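Local coordinates for activator of Hsp90 ATPase homologue 1/2-like C-terminal domain-containing protein (Nitrosomonas europaea, PDB 1XFS) that is of unknown function but belongs to the AHA1 family, named after the activators of the Hsp90 ATPase, and probably has a Bet v 1-like fold, at residues A[116-121]-A[127-132]. Sequence-based numbering, arbitrary orientation.
Sequences AVIELQ and TRYTAC
Val117, Glu119 and Gln121 pair antiparallel with Cys132, Thr130 and Arg128, each pair closed by two backbone hydrogen bonds. The straightest runs from Arg128 N to Gln121 O, 2.7 Å long with 178° at the hydrogen. Its mate, Gln121 N to Arg128 O, is longer and more bent, at 3.1 Å. A water donates to Val117 O and, weakly, to Thr130 O. On the buried face Tyr129 lies obliquely against two side chains. Ile118 CG2 sits 3.5 Å from Tyr129 CE2, and Leu120 CD2 is 3.9 Å from Tyr129 CD2. In Ile118 chi2 (-55°) turns CD1 toward the tyrosine hydroxyl, 3.2 Å from Tyr129 OH. The same methyl presses on Ala131 CB at 3.3 Å, a tight fit. The two strands form a beta hairpin in the antiparallel sheet, between strands 85-89 and 11-18. As in Bet v 1-like folds, a long helix, 149-167, packs on the face that carries Tyr129 and Ala131: its Ile157 touches Tyr129 and its Trp153 touches Ala131. Replacing Tyr129 by an alanine is likely to open a gap beside Ile118 and Leu120 and remove the ring that Ile157 touches. On the other face Gln121 and Arg128 run side by side, with Gln121 NE2 over the guanidinium, 4.1 Å from Arg128 NH1. The amide and guanidinium planes are 35° apart. Arg128 NE forms a salt bridge with Glu17 on the adjoining strand.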
ATOM      1  N   ALA A 116      -6.250  -6.185  -4.155  1.00  8.06           N
ATOM      2  CA  ALA A 116      -7.334  -6.276  -5.112  1.00  7.61           C
ATOM      3  C   ALA A 116      -7.421  -4.991  -5.908  1.00 10.18           C
ATOM      4  O   ALA A 116      -7.364  -3.895  -5.350  1.00  9.62           O
ATOM      5  CB  ALA A 116      -8.644  -6.517  -4.369  1.00  9.87           C
ATOM      6  N   VAL A 117      -7.530  -5.132  -7.220  1.00  9.69           N
ATOM      7  CA  VAL A 117      -7.667  -3.983  -8.087  1.00 11.31           C
ATOM      8  C   VAL A 117      -8.991  -4.186  -8.802  1.00 12.96           C
ATOM      9  O   VAL A 117      -9.199  -5.200  -9.468  1.00 14.38           O
ATOM     10  CB  VAL A 117      -6.521  -3.894  -9.116  1.00 10.96           C
ATOM     11  CG1 VAL A 117      -6.789  -2.740 -10.084  1.00 12.14           C
ATOM     12  CG2 VAL A 117      -5.194  -3.680  -8.403  1.00 12.61           C
ATOM     13  N   ILE A 118      -9.896  -3.234  -8.624  1.00 12.55           N
ATOM     14  CA  ILE A 118     -11.208  -3.307  -9.244  1.00 13.03           C
ATOM     15  C   ILE A 118     -11.331  -2.164 -10.237  1.00 13.04           C
ATOM     16  O   ILE A 118     -11.177  -1.007  -9.866  1.00 12.71           O
ATOM     17  CB  ILE A 118     -12.333  -3.164  -8.197  1.00 14.14           C
ATOM     18  CG1 ILE A 118     -12.197  -4.237  -7.121  1.00 17.16           C
ATOM     19  CG2 ILE A 118     -13.685  -3.238  -8.883  1.00 14.85           C
ATOM     20  CD1 ILE A 118     -12.148  -5.656  -7.654  1.00 19.18           C
ATOM     21  N   GLU A 119     -11.587  -2.483 -11.501  1.00 11.40           N
ATOM     22  CA  GLU A 119     -11.729  -1.445 -12.511  1.00 13.56           C
ATOM     23  C   GLU A 119     -13.124  -1.471 -13.111  1.00 12.04           C
ATOM     24  O   GLU A 119     -13.654  -2.536 -13.408  1.00 10.01           O
ATOM     25  CB  GLU A 119     -10.680  -1.615 -13.612  1.00 18.29           C
ATOM     26  CG  GLU A 119      -9.257  -1.402 -13.136  1.00 25.87           C
ATOM     27  CD  GLU A 119      -8.252  -1.409 -14.268  1.00 30.48           C
ATOM     28  OE1 GLU A 119      -7.058  -1.147 -14.004  1.00 33.50           O
ATOM     29  OE2 GLU A 119      -8.653  -1.678 -15.421  1.00 32.74           O
ATOM     30  N   LEU A 120     -13.717  -0.293 -13.281  1.00 11.44           N
ATOM     31  CA  LEU A 120     -15.058  -0.193 -13.846  1.00 11.27           C
ATOM     32  C   LEU A 120     -15.038   0.609 -15.136  1.00 12.40           C
ATOM     33  O   LEU A 120     -14.259   1.553 -15.293  1.00 11.72           O
ATOM     34  CB  LEU A 120     -16.009   0.491 -12.867  1.00 10.71           C
ATOM     35  CG  LEU A 120     -16.190  -0.113 -11.479  1.00 10.61           C
ATOM     36  CD1 LEU A 120     -17.137   0.765 -10.680  1.00 13.33           C
ATOM     37  CD2 LEU A 120     -16.742  -1.531 -11.595  1.00 12.35           C
ATOM     38  N   GLN A 121     -15.908   0.232 -16.059  1.00 13.09           N
ATOM     39  CA  GLN A 121     -15.994   0.929 -17.326  1.00 15.47           C
ATOM     40  C   GLN A 121     -17.448   0.930 -17.760  1.00 14.16           C
ATOM     41  O   GLN A 121     -18.063  -0.123 -17.894  1.00 15.06           O
ATOM     42  CB  GLN A 121     -15.124   0.227 -18.369  1.00 19.34           C
ATOM     43  CG  GLN A 121     -15.075   0.909 -19.729  1.00 25.07           C
ATOM     44  CD  GLN A 121     -14.136   0.199 -20.692  1.00 29.50           C
ATOM     45  OE1 GLN A 121     -12.926   0.139 -20.464  1.00 32.20           O
ATOM     46  NE2 GLN A 121     -14.692  -0.349 -21.769  1.00 29.98           N
ATOM     47  N   THR A 127     -22.285  -1.774 -16.838  1.00 15.07           N
ATOM     48  CA  THR A 127     -20.911  -1.543 -16.416  1.00 15.03           C
ATOM     49  C   THR A 127     -20.056  -2.788 -16.589  1.00 16.05           C
ATOM     50  O   THR A 127     -20.483  -3.899 -16.268  1.00 15.93           O
ATOM     51  CB  THR A 127     -20.830  -1.130 -14.929  1.00 16.38           C
ATOM     52  OG1 THR A 127     -21.747  -0.061 -14.679  1.00 15.68           O
ATOM     53  CG2 THR A 127     -19.415  -0.665 -14.581  1.00 18.32           C
ATOM     54  N   ARG A 128     -18.848  -2.598 -17.107  1.00 15.19           N
ATOM     55  CA  ARG A 128     -17.919  -3.700 -17.280  1.00 16.62           C
ATOM     56  C   ARG A 128     -17.102  -3.730 -15.993  1.00 15.85           C
ATOM     57  O   ARG A 128     -16.488  -2.731 -15.613  1.00 15.54           O
ATOM     58  CB  ARG A 128     -17.019  -3.463 -18.494  1.00 18.51           C
ATOM     59  CG  ARG A 128     -16.025  -4.582 -18.759  1.00 22.52           C
ATOM     60  CD  ARG A 128     -15.449  -4.455 -20.155  1.00 27.99           C
ATOM     61  NE  ARG A 128     -16.515  -4.432 -21.152  1.00 33.93           N
ATOM     62  CZ  ARG A 128     -16.318  -4.359 -22.463  1.00 36.05           C
ATOM     63  NH1 ARG A 128     -15.086  -4.302 -22.949  1.00 37.67           N
ATOM     64  NH2 ARG A 128     -17.358  -4.347 -23.289  1.00 37.79           N
ATOM     65  N   TYR A 129     -17.126  -4.874 -15.318  1.00 16.73           N
ATOM     66  CA  TYR A 129     -16.418  -5.058 -14.055  1.00 18.22           C
ATOM     67  C   TYR A 129     -15.223  -5.977 -14.216  1.00 18.94           C
ATOM     68  O   TYR A 129     -15.352  -7.100 -14.695  1.00 18.37           O
ATOM     69  CB  TYR A 129     -17.380  -5.640 -13.008  1.00 20.02           C
ATOM     70  CG  TYR A 129     -16.725  -6.097 -11.717  1.00 24.10           C
ATOM     71  CD1 TYR A 129     -16.073  -7.329 -11.637  1.00 25.87           C
ATOM     72  CD2 TYR A 129     -16.744  -5.292 -10.581  1.00 26.33           C
ATOM     73  CE1 TYR A 129     -15.454  -7.745 -10.460  1.00 27.78           C
ATOM     74  CE2 TYR A 129     -16.127  -5.700  -9.395  1.00 28.40           C
ATOM     75  CZ  TYR A 129     -15.484  -6.925  -9.342  1.00 28.20           C
ATOM     76  OH  TYR A 129     -14.859  -7.331  -8.184  1.00 31.52           O
ATOM     77  N   THR A 130     -14.054  -5.499 -13.808  1.00 18.92           N
ATOM     78  CA  THR A 130     -12.848  -6.301 -13.901  1.00 20.17           C
ATOM     79  C   THR A 130     -12.188  -6.326 -12.521  1.00 20.04           C
ATOM     80  O   THR A 130     -11.926  -5.277 -11.934  1.00 20.00           O
ATOM     81  CB  THR A 130     -11.879  -5.711 -14.956  1.00 21.65           C
ATOM     82  OG1 THR A 130     -12.524  -5.691 -16.237  1.00 23.37           O
ATOM     83  CG2 THR A 130     -10.615  -6.546 -15.055  1.00 22.95           C
ATOM     84  N   ALA A 131     -11.954  -7.524 -11.995  1.00 19.70           N
ATOM     85  CA  ALA A 131     -11.326  -7.668 -10.682  1.00 20.13           C
ATOM     86  C   ALA A 131     -10.064  -8.515 -10.780  1.00 20.44           C
ATOM     87  O   ALA A 131     -10.077  -9.600 -11.359  1.00 22.26           O
ATOM     88  CB  ALA A 131     -12.305  -8.306  -9.692  1.00 20.44           C
ATOM     89  N   CYS A 132      -8.971  -8.008 -10.219  1.00 19.26           N
ATOM     90  CA  CYS A 132      -7.703  -8.726 -10.233  1.00 17.60           C
ATOM     91  C   CYS A 132      -7.192  -8.834  -8.808  1.00 17.09           C
ATOM     92  O   CYS A 132      -7.157  -7.843  -8.077  1.00 15.92           O
ATOM     93  CB  CYS A 132      -6.660  -7.993 -11.092  1.00 19.04           C
ATOM     94  SG  CYS A 132      -4.996  -8.750 -11.079  1.00 25.77           S
TER
HETATM   95  O   HOH W   1      -9.213  -5.306 -12.392  1.00 29.24           O